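Side-chain contact in probable 2-oxoglutarate-dependent dioxygenase At5g05600 (Arabidopsis thaliana, PDB 6LSV), which oxidises the plant hormone jasmonate to 12-hydroxyjasmonate, using iron, molecular oxygen and 2-oxoglutarate, in the jasmonate pathway of plant defence: residues E95-F100 / Y139-L144. Sequence-based numbering, arbitrary orientation.
Sequences ENWREF and YFLHLL. With JAA ({(1R,2R)-3-oxo-2-[(2Z)-pent-2-en-1-yl]cyclopentyl}acetic acid), chain D.
An aromatic cluster of Trp97, Phe100 and Tyr139 packs helix 87-102 against strand 137-144, which extends the major sheet of the double-stranded beta-helix (jelly-roll) fold of this 2-oxoglutarate oxygenase beside strand 204-212. The contact is buried and wholly apolar. From the helix, Trp97 meets both Tyr139 and Leu141: the outer atoms of its six-membered ring run up against the CB-CG-CD1 side of the tyrosine, with CZ3 of Trp97 3.5 Å from CB of Tyr139 and CH2 of Trp97 3.7 Å from CD1 of Tyr139. The two rings lie obliquely, their planes at 47°. Nearly one turn further along the helix, Phe100 has CG anti to its backbone N (chi1 173°), which swings the ring across to the CD2 side of the tyrosine; Phe100 CE2 is 3.8 Å from Tyr139 CD2, and the planes stand almost perpendicular. Tyr139 thus takes Trp97 along CB, CG and CD1 and Phe100 along CD2 and CE2, while its hydroxyl is hydrogen-bonded to the carbonyl of Lys153. Pro155 touches both helix aromatics, and Ile161 and Ile165 of helix 161-186 also pack on Trp97. Further along the strand, Leu141 sends CD2 to the edge of the indole, near its plane, 4.0 Å from CZ2 of Trp97.

Between Tyr139 and Leu141, Phe140 points its CB away from the helix and lines the jasmonate pocket, so one side of the strand faces the aromatic cluster and the other the substrate. The hormone lies over one face of the Phe140 ring, offset toward the rim, where ligand atom C06 sits 3.7 Å from CZ of Phe140.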
loop_
_atom_site.group_PDB
_atom_site.type_symbol
_atom_site.label_atom_id
_atom_site.label_comp_id
_atom_site.label_asym_id
_atom_site.label_seq_id
_atom_site.Cartn_x
_atom_site.Cartn_y
_atom_site.Cartn_z
ATOM N N GLU A 95 2.555 15.902 7.047
ATOM C CA GLU A 95 3.156 17.200 6.751
ATOM C C GLU A 95 4.678 17.138 6.741
ATOM O O GLU A 95 5.319 17.901 6.011
ATOM C CB GLU A 95 2.665 18.250 7.745
ATOM C CG GLU A 95 1.169 18.519 7.655
ATOM C CD GLU A 95 0.691 18.724 6.224
ATOM O OE1 GLU A 95 1.277 19.565 5.510
ATOM O OE2 GLU A 95 -0.268 18.035 5.812
ATOM N N ASN A 96 5.273 16.245 7.533
ATOM C CA ASN A 96 6.708 16.005 7.418
ATOM C C ASN A 96 7.062 15.486 6.031
ATOM O O ASN A 96 7.999 15.977 5.391
ATOM C CB ASN A 96 7.167 15.016 8.488
ATOM C CG ASN A 96 7.628 15.703 9.754
ATOM O OD1 ASN A 96 8.824 15.791 10.021
ATOM N ND2 ASN A 96 6.679 16.194 10.543
ATOM N N TRP A 97 6.320 14.487 5.549
ATOM C CA TRP A 97 6.591 13.948 4.220
ATOM C C TRP A 97 6.243 14.957 3.134
ATOM O O TRP A 97 6.974 15.086 2.144
ATOM C CB TRP A 97 5.829 12.638 4.016
ATOM C CG TRP A 97 6.532 11.464 4.629
ATOM C CD1 TRP A 97 6.185 10.803 5.773
ATOM C CD2 TRP A 97 7.715 10.824 4.140
ATOM N NE1 TRP A 97 7.079 9.788 6.023
ATOM C CE2 TRP A 97 8.029 9.781 5.034
ATOM C CE3 TRP A 97 8.539 11.031 3.030
ATOM C CZ2 TRP A 97 9.126 8.945 4.849
ATOM C CZ3 TRP A 97 9.629 10.202 2.852
ATOM C CH2 TRP A 97 9.914 9.173 3.757
ATOM N N ARG A 98 5.138 15.687 3.300
ATOM C CA ARG A 98 4.811 16.739 2.343
ATOM C C ARG A 98 5.944 17.751 2.239
ATOM O O ARG A 98 6.281 18.205 1.139
ATOM C CB ARG A 98 3.509 17.434 2.738
ATOM C CG ARG A 98 3.034 18.447 1.708
ATOM C CD ARG A 98 2.001 19.407 2.280
ATOM N NE ARG A 98 0.869 18.730 2.912
ATOM C CZ ARG A 98 -0.077 18.071 2.249
ATOM N NH1 ARG A 98 -0.028 17.985 0.923
ATOM N NH2 ARG A 98 -1.071 17.493 2.913
ATOM N N GLU A 99 6.548 18.108 3.376
ATOM C CA GLU A 99 7.686 19.022 3.363
ATOM C C GLU A 99 8.872 18.411 2.626
ATOM O O GLU A 99 9.582 19.108 1.890
ATOM C CB GLU A 99 8.068 19.393 4.797
ATOM C CG GLU A 99 9.387 20.140 4.940
ATOM C CD GLU A 99 9.349 21.532 4.328
ATOM O OE1 GLU A 99 8.794 22.451 4.970
ATOM O OE2 GLU A 99 9.879 21.708 3.208
ATOM N N PHE A 100 9.097 17.108 2.809
ATOM C CA PHE A 100 10.170 16.432 2.086
ATOM C C PHE A 100 9.959 16.524 0.580
ATOM O O PHE A 100 10.894 16.812 -0.175
ATOM C CB PHE A 100 10.259 14.971 2.530
ATOM C CG PHE A 100 11.219 14.148 1.717
ATOM C CD1 PHE A 100 12.583 14.215 1.953
ATOM C CD2 PHE A 100 10.757 13.307 0.717
ATOM C CE1 PHE A 100 13.469 13.461 1.205
ATOM C CE2 PHE A 100 11.637 12.550 -0.033
ATOM C CZ PHE A 100 12.995 12.625 0.212
ATOM N N TYR A 139 8.686 7.393 -1.811
ATOM C CA TYR A 139 9.806 6.986 -0.977
ATOM C C TYR A 139 9.488 5.643 -0.343
ATOM O O TYR A 139 8.342 5.371 0.020
ATOM C CB TYR A 139 10.115 8.012 0.122
ATOM C CG TYR A 139 11.551 7.962 0.580
ATOM C CD1 TYR A 139 11.973 7.015 1.504
ATOM C CD2 TYR A 139 12.489 8.848 0.074
ATOM C CE1 TYR A 139 13.293 6.959 1.916
ATOM C CE2 TYR A 139 13.808 8.802 0.479
ATOM C CZ TYR A 139 14.204 7.857 1.398
ATOM O OH TYR A 139 15.516 7.811 1.798
ATOM N N PHE A 140 10.510 4.803 -0.202
ATOM C CA PHE A 140 10.331 3.463 0.345
ATOM C C PHE A 140 11.433 3.177 1.355
ATOM O O PHE A 140 12.605 3.472 1.099
ATOM C CB PHE A 140 10.338 2.418 -0.779
ATOM C CG PHE A 140 10.147 1.006 -0.306
ATOM C CD1 PHE A 140 8.939 0.597 0.236
ATOM C CD2 PHE A 140 11.175 0.082 -0.417
ATOM C CE1 PHE A 140 8.764 -0.708 0.662
ATOM C CE2 PHE A 140 11.005 -1.222 0.010
ATOM C CZ PHE A 140 9.800 -1.618 0.550
ATOM N N LEU A 141 11.054 2.619 2.504
ATOM C CA LEU A 141 12.006 2.272 3.550
ATOM C C LEU A 141 11.432 1.131 4.378
ATOM O O LEU A 141 10.220 0.897 4.394
ATOM C CB LEU A 141 12.336 3.480 4.446
ATOM C CG LEU A 141 11.202 4.154 5.234
ATOM C CD1 LEU A 141 11.019 3.541 6.623
ATOM C CD2 LEU A 141 11.435 5.657 5.345
ATOM N N HIS A 142 12.319 0.427 5.076
ATOM C CA HIS A 142 11.936 -0.675 5.945
ATOM C C HIS A 142 11.890 -0.223 7.400
ATOM O O HIS A 142 12.658 0.644 7.825
ATOM C CB HIS A 142 12.912 -1.843 5.808
ATOM C CG HIS A 142 12.799 -2.580 4.511
ATOM N ND1 HIS A 142 11.739 -3.411 4.218
ATOM C CD2 HIS A 142 13.614 -2.617 3.431
ATOM C CE1 HIS A 142 11.904 -3.925 3.013
ATOM N NE2 HIS A 142 13.035 -3.459 2.513
ATOM N N LEU A 143 10.976 -0.823 8.162
ATOM C CA LEU A 143 10.882 -0.623 9.606
ATOM C C LEU A 143 11.193 -1.881 10.401
ATOM O O LEU A 143 11.898 -1.809 11.408
ATOM C CB LEU A 143 9.485 -0.124 9.987
ATOM C CG LEU A 143 9.039 1.182 9.330
ATOM C CD1 LEU A 143 7.547 1.145 9.054
ATOM C CD2 LEU A 143 9.399 2.370 10.203
ATOM N N LEU A 144 10.683 -3.030 9.970
ATOM C CA LEU A 144 11.010 -4.326 10.542
ATOM C C LEU A 144 11.223 -5.312 9.405
ATOM O O LEU A 144 10.617 -5.165 8.336
ATOM C CB LEU A 144 9.899 -4.837 11.472
ATOM C CG LEU A 144 9.674 -4.067 12.771
ATOM C CD1 LEU A 144 8.417 -4.578 13.441
ATOM C CD2 LEU A 144 10.876 -4.202 13.692
HETATM O O01 JAA D . 7.271 0.340 -3.679
HETATM O O02 JAA D . 7.425 -5.134 -0.440
HETATM O O03 JAA D . 8.554 -5.784 -2.180
HETATM C C04 JAA D . 7.301 -2.794 -2.419
HETATM C C05 JAA D . 6.568 -1.761 -3.438
HETATM C C06 JAA D . 8.796 -2.710 -2.822
HETATM C C07 JAA D . 8.927 -1.564 -3.582
HETATM C C08 JAA D . 7.462 -0.825 -3.576
HETATM C C09 JAA D . 5.226 -1.174 -2.816
HETATM C C10 JAA D . 6.822 -4.131 -2.567
HETATM C C11 JAA D . 4.048 -2.094 -3.142
HETATM C C12 JAA D . 7.646 -5.069 -1.679
HETATM C C13 JAA D . 2.915 -1.626 -3.632
HETATM C C14 JAA D . 2.725 -0.137 -3.906
HETATM C C15 JAA D . 2.240 0.061 -5.342
#